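Local coordinates for protein leucyl aminopeptidase (Trypanosoma brucei brucei, PDB 5NTD) that probably removes leucine and similar residues from the N termini of peptides as an M17 metallo-aminopeptidase, here with manganese bound, inhibited by bestatin, at residues 384-389 with 485-490; 451-456 with 476-481. All coordinates share one frame; numbering follows the deposited sequence.

Overall arrangement
Both contacts lie in the catalytic domain of the M17 aminopeptidase. Following the chain from the N terminus, helix 374-387 comes first, and its last turn and the two residues after it form the first half of interaction 1. After strand 395-400 and further helices and strands the chain reaches 451-456, which meets helix 471-480 in interaction 2 and closes a short loop, with 19 residues between its ends. After three intervening residues, 485-490 returns to 384-389 and closes the longer loop of interaction 1, inside which interaction 2 is nested. Their centres are about 19 Å apart. Together they tie two helices to the loops around them, on one side of the chain's centre.

Interaction 1. Residues 384-389 with 485-490; sequences HATNEL and PKFTGA
The apolar part of this contact is made by T386 and F487. The methyl CG2 of T386 approaches the root of the aromatic side chain, 3.8 Å from F487 CG, while the CB atoms of the two residues are also 3.8 Å apart. Threonine suits both halves of its task: with chi1 at 54°, CG2 is turned to the phenylalanine while OG1 bonds back to V382 O of its own helix and accepts a hydrogen bond from the backbone N of S484. Phenylalanine fits opposite it, its buried ring giving the methyl an apolar partner. The F487 ring runs on and folds over its own chain, where the backbone N of G489 sits 3.4 Å above the centre of one ring face.

These residues join the C-terminal end of helix 374-387 to the loop that links helix 471-480 with strand 490-495, a strand of the central mixed sheet of the catalytic domain. The loop enters the sheet while resting against a helix that packs on neighbouring strands.

Polar contacts lie on the more open side. Lysine suits exposed position 486 because its extended chain spans to the helix end, crossing N387 at about a right angle, with CE 3.4 Å from N387 OD1. NZ makes a weak hydrogen bond of 3.3 Å to N387 O, a carbonyl whose partial negative charge would favour an ammonium group. The N387 amide is fixed at both ends: OD1 bonds to S484 OG, and ND2 donates to E388 OE1 at 2.8 Å, in the amide plane and nearly straight at 166°.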
loop_
_atom_site.group_PDB
_atom_site.type_symbol
_atom_site.label_atom_id
_atom_site.label_comp_id
_atom_site.label_asym_id
_atom_site.label_seq_id
_atom_site.Cartn_x
_atom_site.Cartn_y
_atom_site.Cartn_z
ATOM N N HIS G 384 20.057 10.096 33.011
ATOM C CA HIS G 384 21.456 10.364 33.265
ATOM C C HIS G 384 21.672 11.813 33.778
ATOM O O HIS G 384 22.351 12.055 34.778
ATOM C CB HIS G 384 22.271 10.185 32.001
ATOM C CG HIS G 384 23.738 10.397 32.205
ATOM N ND1 HIS G 384 24.545 9.455 32.812
ATOM C CD2 HIS G 384 24.544 11.443 31.886
ATOM C CE1 HIS G 384 25.791 9.905 32.834
ATOM N NE2 HIS G 384 25.814 11.109 32.283
ATOM N N ALA G 385 21.084 12.761 33.072
ATOM C CA ALA G 385 21.244 14.187 33.406
ATOM C C ALA G 385 20.656 14.506 34.772
ATOM O O ALA G 385 21.227 15.298 35.513
ATOM C CB ALA G 385 20.613 15.085 32.357
ATOM N N THR G 386 19.539 13.904 35.084
ATOM C CA THR G 386 18.801 14.259 36.305
ATOM C C THR G 386 19.182 13.410 37.525
ATOM O O THR G 386 18.751 13.696 38.636
ATOM C CB THR G 386 17.274 14.167 36.124
ATOM O OG1 THR G 386 16.927 12.869 35.638
ATOM C CG2 THR G 386 16.824 15.221 35.163
ATOM N N ASN G 387 19.967 12.378 37.307
ATOM C CA ASN G 387 20.322 11.455 38.386
ATOM C C ASN G 387 21.802 11.183 38.591
ATOM O O ASN G 387 22.211 10.889 39.699
ATOM C CB ASN G 387 19.659 10.094 38.184
ATOM C CG ASN G 387 19.481 9.328 39.498
ATOM O OD1 ASN G 387 18.619 9.654 40.299
ATOM N ND2 ASN G 387 20.301 8.313 39.706
ATOM N N GLU G 388 22.593 11.259 37.541
ATOM C CA GLU G 388 23.967 10.751 37.589
ATOM C C GLU G 388 25.049 11.804 37.579
ATOM O O GLU G 388 26.234 11.481 37.550
ATOM C CB GLU G 388 24.221 9.809 36.427
ATOM C CG GLU G 388 23.256 8.657 36.371
ATOM C CD GLU G 388 23.428 7.691 37.503
ATOM O OE1 GLU G 388 22.384 7.406 38.098
ATOM O OE2 GLU G 388 24.547 7.174 37.793
ATOM N N LEU G 389 24.665 13.069 37.548
ATOM C CA LEU G 389 25.682 14.160 37.468
ATOM C C LEU G 389 26.033 14.664 38.861
ATOM O O LEU G 389 25.384 14.334 39.840
ATOM C CB LEU G 389 25.198 15.330 36.580
ATOM C CG LEU G 389 24.817 14.940 35.164
ATOM C CD1 LEU G 389 24.422 16.179 34.377
ATOM C CD2 LEU G 389 25.948 14.207 34.449
ATOM N N PRO G 485 13.348 10.941 40.044
ATOM C CA PRO G 485 12.561 11.541 41.129
ATOM C C PRO G 485 13.282 12.686 41.880
ATOM O O PRO G 485 12.641 13.566 42.418
ATOM C CB PRO G 485 12.343 10.375 42.084
ATOM C CG PRO G 485 12.534 9.152 41.272
ATOM C CD PRO G 485 13.536 9.497 40.232
ATOM N N LYS G 486 14.609 12.675 41.848
ATOM C CA LYS G 486 15.433 13.776 42.410
ATOM C C LYS G 486 15.198 15.117 41.709
ATOM O O LYS G 486 15.547 16.173 42.230
ATOM C CB LYS G 486 16.920 13.501 42.253
ATOM C CG LYS G 486 17.450 12.320 43.013
ATOM C CD LYS G 486 18.947 12.229 42.702
ATOM C CE LYS G 486 19.589 10.961 43.237
ATOM N NZ LYS G 486 20.981 10.834 42.719
ATOM N N PHE G 487 14.655 15.063 40.498
ATOM C CA PHE G 487 14.439 16.274 39.697
ATOM C C PHE G 487 13.035 16.787 39.918
ATOM O O PHE G 487 12.076 16.049 39.801
ATOM C CB PHE G 487 14.713 16.000 38.230
ATOM C CG PHE G 487 14.387 17.146 37.325
ATOM C CD1 PHE G 487 15.247 18.212 37.215
ATOM C CD2 PHE G 487 13.229 17.142 36.578
ATOM C CE1 PHE G 487 14.955 19.265 36.368
ATOM C CE2 PHE G 487 12.923 18.182 35.734
ATOM C CZ PHE G 487 13.784 19.249 35.626
ATOM N N THR G 488 12.944 18.065 40.244
ATOM C CA THR G 488 11.655 18.734 40.473
ATOM C C THR G 488 11.511 20.057 39.696
ATOM O O THR G 488 10.651 20.882 39.987
ATOM C CB THR G 488 11.470 19.048 41.964
ATOM O OG1 THR G 488 12.501 19.953 42.347
ATOM C CG2 THR G 488 11.545 17.780 42.815
ATOM N N GLY G 489 12.356 20.238 38.691
ATOM C CA GLY G 489 12.407 21.506 37.940
ATOM C C GLY G 489 11.608 21.498 36.668
ATOM O O GLY G 489 10.723 20.674 36.456
ATOM N N ALA G 490 11.983 22.387 35.767
ATOM C CA ALA G 490 11.280 22.566 34.509
ATOM C C ALA G 490 11.875 21.647 33.464
ATOM O O ALA G 490 13.077 21.524 33.327
ATOM C CB ALA G 490 11.348 24.011 34.051
#

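Interaction 2. Residues 451-456 with 476-481; sequences PEFKSN and GYFITT
An aromatic cluster of F453, Y477 and F478 joins the loop after helix 446-449 to helix 471-480 in the catalytic domain, near the active site: the side chain of F453 is about 9 Å from the bound bestatin. Phenylalanine suits this buried place because it offers a broad apolar surface to two neighbours at once: CD2 and CE2 face Y477, and CE1 faces F478.

CD2 of F453 comes within 3.8 Å of Y477 CD2, reaching the tyrosine at its edge and near its plane. The two planes differ by only 26°, but the centroids stay 5.9 Å apart, so the rings meet along their borders and share little stacked surface. Y477 is placed for this by a chi1 of 167°, which sets CG anti to the backbone N and sends the ring from the helix toward the loop. Tyrosine suits the partly exposed position, where it supplies an aromatic edge.

F478 meets a different part of the F453 ring: F453 CE1 lies 4.2 Å from F478 CD2, with the planes inclined at 59°. Two consecutive helix residues thus approach one phenylalanine in directions roughly at right angles. R375 of helix 374-387, which lines the bicarbonate pocket, touches both F453 and F478 and so connects the cluster to the active site, while M464 packs on F453 from a loop.

The turn that carries Y477 and F478 is braced by two threonines, whose hydroxyls reach back to carbonyls three residues earlier. T481 OG1 donates to F478 O at 2.7 Å. Y477 O accepts twice, from the backbone N of T481 and from T480 OG1, the latter at 2.6 Å in the carbonyl plane, on a lone pair.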
loop_
_atom_site.group_PDB
_atom_site.type_symbol
_atom_site.label_atom_id
_atom_site.label_comp_id
_atom_site.label_asym_id
_atom_site.label_seq_id
_atom_site.Cartn_x
_atom_site.Cartn_y
_atom_site.Cartn_z
ATOM N N PRO G 451 -2.192 6.709 29.474
ATOM C CA PRO G 451 -2.873 5.449 29.109
ATOM C C PRO G 451 -2.470 4.865 27.761
ATOM O O PRO G 451 -2.631 3.666 27.535
ATOM C CB PRO G 451 -4.356 5.834 29.075
ATOM C CG PRO G 451 -4.450 7.153 29.754
ATOM C CD PRO G 451 -3.133 7.826 29.561
ATOM N N GLU G 452 -1.924 5.698 26.888
ATOM C CA GLU G 452 -1.496 5.227 25.565
ATOM C C GLU G 452 -0.317 4.260 25.599
ATOM O O GLU G 452 -0.075 3.539 24.633
ATOM C CB GLU G 452 -1.142 6.397 24.656
ATOM C CG GLU G 452 -2.351 7.247 24.273
ATOM C CD GLU G 452 -3.365 6.507 23.414
ATOM O OE1 GLU G 452 -3.042 5.436 22.874
ATOM O OE2 GLU G 452 -4.493 7.015 23.278
ATOM N N PHE G 453 0.383 4.230 26.717
ATOM C CA PHE G 453 1.592 3.427 26.821
ATOM C C PHE G 453 1.445 2.173 27.706
ATOM O O PHE G 453 2.447 1.621 28.138
ATOM C CB PHE G 453 2.768 4.313 27.293
ATOM C CG PHE G 453 3.176 5.338 26.290
ATOM C CD1 PHE G 453 3.977 5.005 25.218
ATOM C CD2 PHE G 453 2.737 6.644 26.397
ATOM C CE1 PHE G 453 4.340 5.961 24.272
ATOM C CE2 PHE G 453 3.102 7.603 25.468
ATOM C CZ PHE G 453 3.909 7.264 24.405
ATOM N N LYS G 454 0.220 1.742 27.953
ATOM C CA LYS G 454 -0.031 0.555 28.808
ATOM C C LYS G 454 0.589 -0.676 28.115
ATOM O O LYS G 454 0.510 -0.833 26.900
ATOM C CB LYS G 454 -1.521 0.346 29.165
ATOM N N SER G 455 1.233 -1.509 28.911
ATOM C CA SER G 455 1.846 -2.759 28.451
ATOM C C SER G 455 1.342 -3.926 29.289
ATOM O O SER G 455 1.157 -3.795 30.481
ATOM C CB SER G 455 3.371 -2.663 28.543
ATOM O OG SER G 455 4.000 -3.913 28.351
ATOM N N ASN G 456 1.170 -5.073 28.656
ATOM C CA ASN G 456 0.828 -6.306 29.397
ATOM C C ASN G 456 1.932 -6.766 30.384
ATOM O O ASN G 456 1.645 -7.217 31.482
ATOM C CB ASN G 456 0.583 -7.481 28.453
ATOM C CG ASN G 456 -0.761 -7.402 27.740
ATOM O OD1 ASN G 456 -1.708 -6.820 28.250
ATOM N ND2 ASN G 456 -0.843 -8.030 26.575
ATOM N N GLY G 476 6.868 13.070 23.953
ATOM C CA GLY G 476 7.426 13.873 25.047
ATOM C C GLY G 476 7.122 13.237 26.382
ATOM O O GLY G 476 7.997 13.061 27.227
ATOM N N TYR G 477 5.878 12.836 26.546
ATOM C CA TYR G 477 5.446 12.196 27.802
ATOM C C TYR G 477 6.346 11.014 28.125
ATOM O O TYR G 477 6.774 10.824 29.249
ATOM C CB TYR G 477 3.978 11.753 27.757
ATOM C CG TYR G 477 3.655 10.835 28.908
ATOM C CD1 TYR G 477 3.410 11.342 30.182
ATOM C CD2 TYR G 477 3.683 9.449 28.754
ATOM C CE1 TYR G 477 3.162 10.510 31.259
ATOM C CE2 TYR G 477 3.436 8.608 29.828
ATOM C CZ TYR G 477 3.180 9.147 31.071
ATOM O OH TYR G 477 2.969 8.317 32.139
ATOM N N PHE G 478 6.597 10.181 27.120
ATOM C CA PHE G 478 7.419 8.978 27.297
ATOM C C PHE G 478 8.745 9.349 27.975
ATOM O O PHE G 478 9.199 8.711 28.920
ATOM C CB PHE G 478 7.711 8.275 25.972
ATOM C CG PHE G 478 8.615 7.092 26.115
ATOM C CD1 PHE G 478 9.989 7.250 26.171
ATOM C CD2 PHE G 478 8.092 5.809 26.225
ATOM C CE1 PHE G 478 10.826 6.153 26.325
ATOM C CE2 PHE G 478 8.926 4.704 26.383
ATOM C CZ PHE G 478 10.287 4.871 26.427
ATOM N N ILE G 479 9.356 10.369 27.426
ATOM C CA ILE G 479 10.669 10.849 27.905
ATOM C C ILE G 479 10.576 11.252 29.392
ATOM O O ILE G 479 11.429 10.892 30.172
ATOM C CB ILE G 479 11.164 12.037 27.082
ATOM C CG1 ILE G 479 11.415 11.607 25.641
ATOM C CG2 ILE G 479 12.443 12.584 27.692
ATOM C CD1 ILE G 479 11.517 12.770 24.666
ATOM N N THR G 480 9.483 11.914 29.763
ATOM C CA THR G 480 9.296 12.392 31.144
ATOM C C THR G 480 9.229 11.256 32.169
ATOM O O THR G 480 9.663 11.426 33.295
ATOM C CB THR G 480 8.075 13.309 31.347
ATOM O OG1 THR G 480 6.863 12.592 31.144
ATOM C CG2 THR G 480 8.145 14.463 30.390
ATOM N N THR G 481 8.730 10.097 31.756
ATOM C CA THR G 481 8.615 8.953 32.673
ATOM C C THR G 481 9.992 8.476 33.152
ATOM O O THR G 481 10.079 7.754 34.132
ATOM C CB THR G 481 7.880 7.743 32.072
ATOM O OG1 THR G 481 8.674 7.148 31.030
ATOM C CG2 THR G 481 6.498 8.143 31.545
#